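Local coordinates for protein subtilase cytotoxin subunit A (PDB 2IY9) that serves as the serine protease subunit of an AB5 toxin, cleaving the host endoplasmic reticulum chaperone BiP in its interdomain hinge and so leading to cell death, at residues K42-G54 against A140-G152. Residues are numbered along the deposited sequence; the frame is centred on the assembly and turned at random.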
ATOM      1  N   LYS A  42      -2.371 -11.322 -17.257  1.00 34.95           N
ATOM      2  CA  LYS A  42      -0.930 -11.009 -17.282  1.00 35.67           C
ATOM      3  C   LYS A  42      -0.522 -10.261 -18.555  1.00 35.02           C
ATOM      4  O   LYS A  42       0.602  -9.775 -18.676  1.00 35.48           O
ATOM      5  CB  LYS A  42      -0.088 -12.285 -17.100  1.00 35.76           C
ATOM      6  CG  LYS A  42      -0.024 -13.213 -18.325  1.00 36.80           C
ATOM      7  CD  LYS A  42       0.815 -14.483 -18.055  1.00 37.09           C
ATOM      8  CE  LYS A  42       2.313 -14.188 -17.929  1.00 40.41           C
ATOM      9  NZ  LYS A  42       3.091 -15.363 -17.377  1.00 42.88           N
ATOM     10  N   ASN A  43      -1.447 -10.171 -19.498  1.00 34.39           N
ATOM     11  CA  ASN A  43      -1.213  -9.480 -20.753  1.00 34.16           C
ATOM     12  C   ASN A  43      -1.501  -7.986 -20.673  1.00 33.04           C
ATOM     13  O   ASN A  43      -1.203  -7.248 -21.601  1.00 32.97           O
ATOM     14  CB  ASN A  43      -2.029 -10.147 -21.865  1.00 34.48           C
ATOM     15  CG  ASN A  43      -1.560 -11.564 -22.149  1.00 36.45           C
ATOM     16  OD1 ASN A  43      -0.378 -11.795 -22.430  1.00 38.66           O
ATOM     17  ND2 ASN A  43      -2.479 -12.526 -22.060  1.00 36.94           N
ATOM     18  N   THR A  44      -2.074  -7.554 -19.548  1.00 31.61           N
ATOM     19  CA  THR A  44      -2.355  -6.144 -19.303  1.00 30.09           C
ATOM     20  C   THR A  44      -1.315  -5.612 -18.332  1.00 29.27           C
ATOM     21  O   THR A  44      -1.262  -6.056 -17.180  1.00 28.57           O
ATOM     22  CB  THR A  44      -3.767  -5.951 -18.722  1.00 29.78           C
ATOM     23  OG1 THR A  44      -4.742  -6.364 -19.693  1.00 32.07           O
ATOM     24  CG2 THR A  44      -4.006  -4.493 -18.347  1.00 30.21           C
ATOM     25  N   PRO A  45      -0.466  -4.685 -18.795  1.00 28.30           N
ATOM     26  CA  PRO A  45       0.574  -4.177 -17.907  1.00 27.76           C
ATOM     27  C   PRO A  45      -0.019  -3.389 -16.749  1.00 26.73           C
ATOM     28  O   PRO A  45      -0.953  -2.602 -16.926  1.00 26.13           O
ATOM     29  CB  PRO A  45       1.415  -3.276 -18.822  1.00 27.88           C
ATOM     30  CG  PRO A  45       1.069  -3.747 -20.239  1.00 28.46           C
ATOM     31  CD  PRO A  45      -0.381  -4.069 -20.130  1.00 28.72           C
ATOM     32  N   VAL A  46       0.506  -3.653 -15.561  1.00 26.23           N
ATOM     33  CA  VAL A  46       0.102  -2.960 -14.352  1.00 25.08           C
ATOM     34  C   VAL A  46       1.367  -2.501 -13.674  1.00 24.30           C
ATOM     35  O   VAL A  46       2.235  -3.317 -13.376  1.00 24.77           O
ATOM     36  CB  VAL A  46      -0.677  -3.896 -13.390  1.00 25.06           C
ATOM     37  CG1 VAL A  46      -0.969  -3.194 -12.061  1.00 25.02           C
ATOM     38  CG2 VAL A  46      -1.979  -4.366 -14.026  1.00 25.31           C
ATOM     39  N   VAL A  47       1.463  -1.195 -13.442  1.00 23.43           N
ATOM     40  CA  VAL A  47       2.600  -0.594 -12.761  1.00 22.61           C
ATOM     41  C   VAL A  47       2.105  -0.037 -11.432  1.00 22.31           C
ATOM     42  O   VAL A  47       1.220   0.821 -11.394  1.00 22.55           O
ATOM     43  CB  VAL A  47       3.231   0.553 -13.593  1.00 22.53           C
ATOM     44  CG1 VAL A  47       4.423   1.151 -12.863  1.00 23.42           C
ATOM     45  CG2 VAL A  47       3.637   0.071 -14.993  1.00 22.67           C
ATOM     46  N   VAL A  48       2.679  -0.530 -10.341  1.00 22.41           N
ATOM     47  CA  VAL A  48       2.359  -0.009  -9.025  1.00 21.85           C
ATOM     48  C   VAL A  48       3.373   1.073  -8.666  1.00 22.20           C
ATOM     49  O   VAL A  48       4.590   0.890  -8.812  1.00 22.05           O
ATOM     50  CB  VAL A  48       2.365  -1.126  -7.956  1.00 21.32           C
ATOM     51  CG1 VAL A  48       2.103  -0.551  -6.552  1.00 20.82           C
ATOM     52  CG2 VAL A  48       1.332  -2.208  -8.305  1.00 21.75           C
ATOM     53  N   SER A  49       2.864   2.213  -8.213  1.00 22.58           N
ATOM     54  CA  SER A  49       3.729   3.293  -7.774  1.00 23.44           C
ATOM     55  C   SER A  49       4.244   2.981  -6.360  1.00 23.26           C
ATOM     56  O   SER A  49       3.467   2.640  -5.470  1.00 23.03           O
ATOM     57  CB  SER A  49       2.956   4.616  -7.832  1.00 23.85           C
ATOM     58  OG  SER A  49       3.835   5.714  -7.628  1.00 29.26           O
ATOM     59  N   VAL A  50       5.557   3.050  -6.168  1.00 22.99           N
ATOM     60  CA  VAL A  50       6.127   2.851  -4.837  1.00 22.98           C
ATOM     61  C   VAL A  50       6.746   4.170  -4.378  1.00 22.94           C
ATOM     62  O   VAL A  50       7.863   4.532  -4.790  1.00 23.25           O
ATOM     63  CB  VAL A  50       7.114   1.662  -4.772  1.00 23.05           C
ATOM     64  CG1 VAL A  50       7.864   1.635  -3.427  1.00 22.59           C
ATOM     65  CG2 VAL A  50       6.370   0.360  -4.966  1.00 22.10           C
ATOM     66  N   VAL A  51       5.978   4.891  -3.556  1.00 22.39           N
ATOM     67  CA  VAL A  51       6.364   6.212  -3.060  1.00 22.56           C
ATOM     68  C   VAL A  51       7.043   5.952  -1.713  1.00 22.54           C
ATOM     69  O   VAL A  51       6.394   5.593  -0.708  1.00 21.66           O
ATOM     70  CB  VAL A  51       5.146   7.166  -2.950  1.00 22.66           C
ATOM     71  CG1 VAL A  51       5.598   8.587  -2.561  1.00 24.08           C
ATOM     72  CG2 VAL A  51       4.370   7.202  -4.282  1.00 22.02           C
ATOM     73  N   ASP A  52       8.366   6.085  -1.711  1.00 22.34           N
ATOM     74  CA  ASP A  52       9.159   5.498  -0.637  1.00 23.19           C
ATOM     75  C   ASP A  52      10.603   5.991  -0.673  1.00 23.18           C
ATOM     76  O   ASP A  52      10.873   7.092  -1.155  1.00 23.39           O
ATOM     77  CB  ASP A  52       9.077   3.964  -0.748  1.00 22.98           C
ATOM     78  CG  ASP A  52       9.071   3.275   0.604  1.00 24.94           C
ATOM     79  OD1 ASP A  52      10.101   3.379   1.314  1.00 25.29           O
ATOM     80  OD2 ASP A  52       8.046   2.631   0.948  1.00 25.27           O
ATOM     81  N   SER A  53      11.527   5.176  -0.164  1.00 24.06           N
ATOM     82  CA  SER A  53      12.915   5.596   0.020  1.00 24.13           C
ATOM     83  C   SER A  53      13.828   5.236  -1.165  1.00 24.86           C
ATOM     84  O   SER A  53      15.048   5.370  -1.071  1.00 24.85           O
ATOM     85  CB  SER A  53      13.460   4.978   1.306  1.00 24.18           C
ATOM     86  OG  SER A  53      13.578   3.569   1.180  1.00 23.14           O
ATOM     87  N   GLY A  54      13.231   4.785  -2.272  1.00 25.03           N
ATOM     88  CA  GLY A  54      13.990   4.383  -3.464  1.00 25.39           C
ATOM     89  C   GLY A  54      14.079   2.871  -3.583  1.00 25.27           C
ATOM     90  O   GLY A  54      14.055   2.151  -2.577  1.00 25.66           O
ATOM     91  N   ALA A 140      -0.645   5.158 -19.301  1.00 28.11           N
ATOM     92  CA  ALA A 140      -1.741   4.348 -19.796  1.00 27.57           C
ATOM     93  C   ALA A 140      -2.599   3.900 -18.608  1.00 27.74           C
ATOM     94  O   ALA A 140      -2.127   3.945 -17.462  1.00 26.43           O
ATOM     95  CB  ALA A 140      -1.186   3.141 -20.567  1.00 27.72           C
ATOM     96  N   PRO A 141      -3.852   3.448 -18.873  1.00 27.84           N
ATOM     97  CA  PRO A 141      -4.686   2.939 -17.783  1.00 27.89           C
ATOM     98  C   PRO A 141      -3.956   1.760 -17.140  1.00 27.92           C
ATOM     99  O   PRO A 141      -3.404   0.921 -17.850  1.00 29.00           O
ATOM    100  CB  PRO A 141      -5.946   2.442 -18.506  1.00 28.23           C
ATOM    101  CG  PRO A 141      -5.971   3.209 -19.803  1.00 28.39           C
ATOM    102  CD  PRO A 141      -4.527   3.339 -20.181  1.00 28.21           C
ATOM    103  N   GLY A 142      -3.916   1.712 -15.818  1.00 27.62           N
ATOM    104  CA  GLY A 142      -3.190   0.634 -15.137  1.00 26.78           C
ATOM    105  C   GLY A 142      -1.743   0.966 -14.785  1.00 26.64           C
ATOM    106  O   GLY A 142      -1.123   0.244 -14.001  1.00 26.78           O
ATOM    107  N   GLU A 143      -1.205   2.033 -15.381  1.00 25.51           N
ATOM    108  CA  GLU A 143       0.134   2.530 -15.037  1.00 25.19           C
ATOM    109  C   GLU A 143       0.015   3.554 -13.911  1.00 24.45           C
ATOM    110  O   GLU A 143      -0.515   4.653 -14.114  1.00 23.68           O
ATOM    111  CB  GLU A 143       0.846   3.134 -16.262  1.00 25.14           C
ATOM    112  CG  GLU A 143       1.066   2.130 -17.409  1.00 25.04           C
ATOM    113  CD  GLU A 143       1.767   2.716 -18.633  1.00 25.71           C
ATOM    114  OE1 GLU A 143       1.829   3.960 -18.785  1.00 27.99           O
ATOM    115  OE2 GLU A 143       2.269   1.918 -19.457  1.00 26.10           O
ATOM    116  N   GLU A 144       0.488   3.169 -12.723  1.00 23.68           N
ATOM    117  CA  GLU A 144       0.450   4.024 -11.518  1.00 23.45           C
ATOM    118  C   GLU A 144      -0.980   4.422 -11.095  1.00 23.26           C
ATOM    119  O   GLU A 144      -1.226   5.521 -10.566  1.00 23.50           O
ATOM    120  CB  GLU A 144       1.382   5.238 -11.671  1.00 23.73           C
ATOM    121  CG  GLU A 144       2.827   4.856 -11.997  1.00 24.87           C
ATOM    122  CD  GLU A 144       3.814   5.957 -11.675  1.00 27.14           C
ATOM    123  OE1 GLU A 144       4.358   6.556 -12.619  1.00 28.90           O
ATOM    124  OE2 GLU A 144       4.056   6.219 -10.481  1.00 27.38           O
ATOM    125  N   LYS A 145      -1.919   3.511 -11.341  1.00 22.64           N
ATOM    126  CA  LYS A 145      -3.289   3.632 -10.851  1.00 22.48           C
ATOM    127  C   LYS A 145      -3.321   3.334  -9.348  1.00 21.97           C
ATOM    128  O   LYS A 145      -4.049   3.981  -8.565  1.00 21.68           O
ATOM    129  CB  LYS A 145      -4.178   2.623 -11.587  1.00 21.87           C
ATOM    130  CG  LYS A 145      -5.674   2.839 -11.413  1.00 22.78           C
ATOM    131  CD  LYS A 145      -6.459   1.751 -12.130  1.00 23.35           C
ATOM    132  CE  LYS A 145      -7.962   2.025 -12.139  1.00 23.52           C
ATOM    133  NZ  LYS A 145      -8.326   3.236 -12.961  1.00 24.65           N
ATOM    134  N   ILE A 146      -2.553   2.315  -8.970  1.00 21.79           N
ATOM    135  CA  ILE A 146      -2.419   1.927  -7.582  1.00 21.58           C
ATOM    136  C   ILE A 146      -1.122   2.517  -7.059  1.00 21.50           C
ATOM    137  O   ILE A 146      -0.041   2.188  -7.548  1.00 21.52           O
ATOM    138  CB  ILE A 146      -2.414   0.391  -7.386  1.00 21.66           C
ATOM    139  CG1 ILE A 146      -3.656  -0.264  -8.022  1.00 22.34           C
ATOM    140  CG2 ILE A 146      -2.274   0.054  -5.892  1.00 22.21           C
ATOM    141  CD1 ILE A 146      -5.005   0.453  -7.707  1.00 21.91           C
ATOM    142  N   ILE A 147      -1.259   3.383  -6.056  1.00 21.03           N
ATOM    143  CA  ILE A 147      -0.151   4.125  -5.476  1.00 21.04           C
ATOM    144  C   ILE A 147       0.121   3.662  -4.043  1.00 21.52           C
ATOM    145  O   ILE A 147      -0.691   3.882  -3.139  1.00 21.72           O
ATOM    146  CB  ILE A 147      -0.448   5.659  -5.491  1.00 20.93           C
ATOM    147  CG1 ILE A 147      -0.767   6.145  -6.919  1.00 20.92           C
ATOM    148  CG2 ILE A 147       0.723   6.452  -4.908  1.00 18.89           C
ATOM    149  CD1 ILE A 147      -1.462   7.507  -6.940  1.00 20.72           C
ATOM    150  N   ASN A 148       1.278   3.033  -3.844  1.00 21.79           N
ATOM    151  CA  ASN A 148       1.649   2.478  -2.544  1.00 21.93           C
ATOM    152  C   ASN A 148       2.445   3.459  -1.708  1.00 22.38           C
ATOM    153  O   ASN A 148       3.536   3.910  -2.102  1.00 21.84           O
ATOM    154  CB  ASN A 148       2.457   1.197  -2.726  1.00 22.06           C
ATOM    155  CG  ASN A 148       2.749   0.502  -1.408  1.00 22.43           C
ATOM    156  OD1 ASN A 148       3.776   0.758  -0.746  1.00 23.80           O
ATOM    157  ND2 ASN A 148       1.831  -0.354  -0.998  1.00 19.30           N
ATOM    158  N   ILE A 149       1.892   3.782  -0.543  1.00 22.68           N
ATOM    159  CA  ILE A 149       2.555   4.667   0.399  1.00 23.53           C
ATOM    160  C   ILE A 149       2.673   3.941   1.749  1.00 23.80           C
ATOM    161  O   ILE A 149       1.838   4.104   2.642  1.00 23.10           O
ATOM    162  CB  ILE A 149       1.820   6.029   0.508  1.00 23.61           C
ATOM    163  CG1 ILE A 149       1.554   6.576  -0.912  1.00 23.92           C
ATOM    164  CG2 ILE A 149       2.627   7.010   1.395  1.00 23.96           C
ATOM    165  CD1 ILE A 149       1.224   8.058  -1.022  1.00 24.17           C
ATOM    166  N   SER A 150       3.719   3.127   1.859  1.00 24.90           N
ATOM    167  CA  SER A 150       4.023   2.371   3.074  1.00 25.85           C
ATOM    168  C   SER A 150       4.745   3.267   4.089  1.00 27.12           C
ATOM    169  O   SER A 150       5.907   3.033   4.442  1.00 28.16           O
ATOM    170  CB  SER A 150       4.889   1.154   2.737  1.00 25.98           C
ATOM    171  OG  SER A 150       4.132   0.113   2.157  1.00 24.92           O
ATOM    172  N   GLY A 151       4.046   4.301   4.542  1.00 27.89           N
ATOM    173  CA  GLY A 151       4.604   5.289   5.456  1.00 29.09           C
ATOM    174  C   GLY A 151       3.879   6.591   5.217  1.00 29.62           C
ATOM    175  O   GLY A 151       2.668   6.601   4.974  1.00 29.69           O
ATOM    176  N   GLY A 152       4.627   7.688   5.250  1.00 30.14           N
ATOM    177  CA  GLY A 152       4.048   8.992   5.001  1.00 31.21           C
ATOM    178  C   GLY A 152       4.607  10.069   5.903  1.00 31.90           C
ATOM    179  O   GLY A 152       5.679   9.910   6.492  1.00 31.60           O
TER
HETATM  180  O   HOH W   1      -1.598  -0.648 -18.793  1.00 37.09           O
HETATM  181  O   HOH W   2      -1.372   0.472 -11.052  1.00 23.71           O
HETATM  182  O   HOH W   3       5.652   2.856  -0.266  1.00 23.68           O
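Ser-49 bonds to 140-152 three times, through N, O and OG, showing how one residue can span both a corner in its partner and the start of strand 147-149. Its N reaches Ile-146 O at 3.0 Å, and its O receives Asn-148 N at 2.8 Å. Val-51 N then bonds to Asn-148 O. Nearer the start, Val-47 N is held by Gly-142 O, and Glu-144 N returns to Val-47 O. Between these two rungs and the next the chain turns a corner at Glu-144 and Ile-146, and a water fills in, donating to Val-47 O and Gly-142 O while accepting from Ile-146 N.

The side-chain bond of Ser-49 uses the corner. With OG swung anti to the backbone N (chi1 -170°), the hydroxyl donates to Glu-144 OE2 at 2.9 Å, arriving nearly along the C-O axis. The same oxygen forms a salt bridge with Arg-115 of strand 111-116, on the other side of strand 47-52, which should favour an ionised carboxylate.

Apolar contact continues on this face: Val-47 CG1 lies 4.1 Å from Glu-144 CG, and Val-51 CG2 touches Ile-147 CG2 at 3.8 Å. On the face with Val-48, Asn-148 reaches Ser-279 through ND2, against helix 271-288.

At the C-terminal end, a water accepts from Ser-150 N and lies 2.7 Å from Asp-52 OD2. Asp-52, beside His-89, and Ser-150, whose OG bonds to Ser-272 O, thus bring these central strands of the parallel subtilisin-like sheet to the inferred Asp-His-Ser charge relay.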